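Local structure of chitinase (Thermococcus kodakarensis KOD1, 5DHE) at residues A[7-12]-A[23-28]. The protein hydrolyses chitin as a chitinase, this chitin-binding domain probably anchoring the enzyme to the polysaccharide. Sequence-based numbering, arbitrary orientation.
Sequences DAFSVK and VTLNLG
The Phe-9 ring meets strand 23-26 along one flank: Val-23 CG1 sits at its edge, in the ring plane, 4.0 Å from CD1, while Leu-25 CD2 comes in obliquely, 3.6 Å from the same CD1. Because CG of Phe-9 is anti to its carbonyl carbon (chi1 -83°), the ring stands up beside these two aliphatic chains, all three pointing the same way. Val-11 adds a looser methyl contact to Val-23 on this face, which packs inward against Met-88, Val-35 and Trp-100 of the facing sheet and C-terminus. On the other face, Ser-10 and Thr-24 lie abreast, Ser-10 CB 3.8 Å from Thr-24 CB. A water joins Ser-10 O to Thr-24 OG1.

Ser-10 and Thr-24 form a hydrogen-bonded pair: Thr-24 N gives a 2.8 Å bond to Ser-10 O, and the return bond from Ser-10 N to Thr-24 O is more bent, 141° at the hydrogen. Just before the strand, Ala-8 O accepts an almost straight bond from Asn-26 N (2.8 Å), and the CA-H of Leu-25 approaches this oxygen. Phe-9 and Leu-25 form the non-hydrogen-bonded pair between, and Phe-9 N is bonded outside the hairpin to Asp-98.

Segments 9-12 and 23-26 run antiparallel, 166° between their directions, in a beta hairpin. This hairpin forms an edge of the four-stranded antiparallel sheet facing the five-stranded one, the beta-sandwich of cellulose- and chitin-binding modules.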
ATOM      1  N   ASP A   7      -1.921  -7.500 -11.955  1.00 11.66           N
ATOM      2  CA  ASP A   7      -2.850  -6.409 -12.235  1.00 13.20           C
ATOM      3  C   ASP A   7      -3.599  -5.974 -10.977  1.00 12.74           C
ATOM      4  O   ASP A   7      -4.623  -5.286 -11.059  1.00 13.87           O
ATOM      5  CB  ASP A   7      -3.844  -6.803 -13.345  1.00 16.42           C
ATOM      6  CG  ASP A   7      -4.824  -7.876 -12.916  1.00 20.40           C
ATOM      7  OD1 ASP A   7      -4.626  -8.501 -11.857  1.00 17.94           O
ATOM      8  OD2 ASP A   7      -5.804  -8.106 -13.661  1.00 22.36           O
ATOM      9  N   ALA A   8      -3.068  -6.332  -9.806  1.00  9.01           N
ATOM     10  CA  ALA A   8      -3.751  -5.988  -8.567  1.00  8.45           C
ATOM     11  C   ALA A   8      -3.716  -4.501  -8.188  1.00 10.38           C
ATOM     12  O   ALA A   8      -4.748  -3.928  -7.835  1.00 10.00           O
ATOM     13  CB  ALA A   8      -3.193  -6.840  -7.408  1.00  8.52           C
ATOM     14  N   PHE A   9      -2.552  -3.868  -8.266  1.00  9.15           N
ATOM     15  CA  PHE A   9      -2.455  -2.451  -7.880  1.00  9.23           C
ATOM     16  C   PHE A   9      -3.055  -1.478  -8.882  1.00 10.45           C
ATOM     17  O   PHE A   9      -2.872  -1.621 -10.094  1.00 12.96           O
ATOM     18  CB  PHE A   9      -0.988  -2.000  -7.721  1.00  6.37           C
ATOM     19  CG  PHE A   9      -0.353  -2.310  -6.388  1.00  7.57           C
ATOM     20  CD1 PHE A   9      -0.862  -1.777  -5.213  1.00  9.71           C
ATOM     21  CD2 PHE A   9       0.825  -3.049  -6.334  1.00  9.20           C
ATOM     22  CE1 PHE A   9      -0.200  -1.966  -3.997  1.00  9.66           C
ATOM     23  CE2 PHE A   9       1.502  -3.248  -5.119  1.00  9.32           C
ATOM     24  CZ  PHE A   9       0.982  -2.700  -3.945  1.00  9.35           C
ATOM     25  N   SER A  10      -3.749  -0.473  -8.359  1.00 10.51           N
ATOM     26  CA  SER A  10      -4.268   0.630  -9.171  1.00 11.72           C
ATOM     27  C   SER A  10      -3.998   1.810  -8.244  1.00 10.90           C
ATOM     28  O   SER A  10      -4.721   2.020  -7.272  1.00 11.08           O
ATOM     29  CB  SER A  10      -5.760   0.500  -9.451  1.00 11.27           C
ATOM     30  OG  SER A  10      -6.150   1.563 -10.312  1.00 19.73           O
ATOM     31  N   VAL A  11      -2.955   2.575  -8.561  1.00 10.57           N
ATOM     32  CA  VAL A  11      -2.503   3.676  -7.720  1.00  9.54           C
ATOM     33  C   VAL A  11      -2.559   5.049  -8.373  1.00  8.38           C
ATOM     34  O   VAL A  11      -2.169   5.214  -9.534  1.00 13.01           O
ATOM     35  CB  VAL A  11      -1.040   3.395  -7.268  1.00  9.32           C
ATOM     36  CG1 VAL A  11      -0.517   4.506  -6.368  1.00  8.13           C
ATOM     37  CG2 VAL A  11      -0.979   2.054  -6.557  1.00 10.14           C
ATOM     38  N   LYS A  12      -3.063   6.029  -7.628  1.00  8.25           N
ATOM     39  CA  LYS A  12      -3.152   7.401  -8.129  1.00  9.46           C
ATOM     40  C   LYS A  12      -2.465   8.276  -7.100  1.00  9.92           C
ATOM     41  O   LYS A  12      -2.733   8.148  -5.903  1.00 11.39           O
ATOM     42  CB  LYS A  12      -4.614   7.838  -8.272  1.00 10.73           C
ATOM     43  CG  LYS A  12      -5.398   7.056  -9.319  1.00 17.39           C
ATOM     44  CD  LYS A  12      -6.756   7.687  -9.537  1.00 21.59           C
ATOM     45  CE  LYS A  12      -7.461   7.047 -10.721  1.00 25.92           C
ATOM     46  NZ  LYS A  12      -7.399   5.574 -10.638  1.00 29.15           N
ATOM     47  N   VAL A  23      -4.746   4.058  -3.118  1.00  6.96           N
ATOM     48  CA  VAL A  23      -4.432   2.697  -3.506  1.00  8.75           C
ATOM     49  C   VAL A  23      -5.621   1.765  -3.610  1.00 11.03           C
ATOM     50  O   VAL A  23      -6.314   1.524  -2.631  1.00 14.80           O
ATOM     51  CB  VAL A  23      -3.436   2.078  -2.485  1.00  9.33           C
ATOM     52  CG1 VAL A  23      -3.033   0.668  -2.913  1.00 11.16           C
ATOM     53  CG2 VAL A  23      -2.208   2.965  -2.340  1.00 10.54           C
ATOM     54  N   THR A  24      -5.838   1.234  -4.801  1.00  9.04           N
ATOM     55  CA  THR A  24      -6.910   0.280  -5.009  1.00  8.41           C
ATOM     56  C   THR A  24      -6.249  -1.071  -5.247  1.00  9.51           C
ATOM     57  O   THR A  24      -5.251  -1.179  -5.969  1.00 10.41           O
ATOM     58  CB  THR A  24      -7.788   0.674  -6.222  1.00 10.83           C
ATOM     59  OG1 THR A  24      -8.544   1.846  -5.888  1.00 13.04           O
ATOM     60  CG2 THR A  24      -8.743  -0.468  -6.593  1.00 15.09           C
ATOM     61  N   LEU A  25      -6.780  -2.093  -4.584  1.00 10.12           N
ATOM     62  CA  LEU A  25      -6.272  -3.450  -4.718  1.00 10.14           C
ATOM     63  C   LEU A  25      -7.370  -4.298  -5.346  1.00  9.28           C
ATOM     64  O   LEU A  25      -8.414  -4.533  -4.737  1.00 10.52           O
ATOM     65  CB  LEU A  25      -5.916  -4.036  -3.357  1.00 11.50           C
ATOM     66  CG  LEU A  25      -4.945  -3.233  -2.496  1.00  6.61           C
ATOM     67  CD1 LEU A  25      -4.801  -3.951  -1.134  1.00  7.48           C
ATOM     68  CD2 LEU A  25      -3.580  -3.094  -3.197  1.00  8.56           C
ATOM     69  N   ASN A  26      -7.122  -4.732  -6.574  1.00  8.49           N
ATOM     70  CA  ASN A  26      -8.066  -5.568  -7.299  1.00  9.38           C
ATOM     71  C   ASN A  26      -7.590  -6.979  -7.022  1.00  9.16           C
ATOM     72  O   ASN A  26      -6.779  -7.555  -7.755  1.00 10.79           O
ATOM     73  CB  ASN A  26      -8.020  -5.180  -8.771  1.00 11.37           C
ATOM     74  CG  ASN A  26      -8.551  -3.776  -8.985  1.00 16.48           C
ATOM     75  OD1 ASN A  26      -7.832  -2.877  -9.440  1.00 25.18           O
ATOM     76  ND2 ASN A  26      -9.814  -3.566  -8.626  1.00 17.18           N
ATOM     77  N   LEU A  27      -8.108  -7.511  -5.921  1.00  9.26           N
ATOM     78  CA  LEU A  27      -7.713  -8.815  -5.401  1.00  9.62           C
ATOM     79  C   LEU A  27      -8.432 -10.036  -5.937  1.00 10.25           C
ATOM     80  O   LEU A  27      -7.845 -11.118  -5.993  1.00 10.75           O
ATOM     81  CB  LEU A  27      -7.838  -8.804  -3.875  1.00 10.25           C
ATOM     82  CG  LEU A  27      -7.030  -7.723  -3.137  1.00 11.13           C
ATOM     83  CD1 LEU A  27      -7.432  -7.670  -1.665  1.00 11.03           C
ATOM     84  CD2 LEU A  27      -5.548  -8.003  -3.269  1.00 14.23           C
ATOM     85  N   GLY A  28      -9.700  -9.873  -6.305  1.00 11.89           N
ATOM     86  CA  GLY A  28     -10.460 -11.003  -6.811  1.00 12.37           C
ATOM     87  C   GLY A  28     -10.944 -11.938  -5.708  1.00 12.40           C
ATOM     88  O   GLY A  28     -11.587 -12.955  -5.986  1.00 14.90           O
TER
HETATM   89  O   HOH W   1      -5.949  -2.719 -10.994  1.00 35.26           O
HETATM   90  O   HOH W   2      -6.521   4.058  -6.838  1.00 18.08           O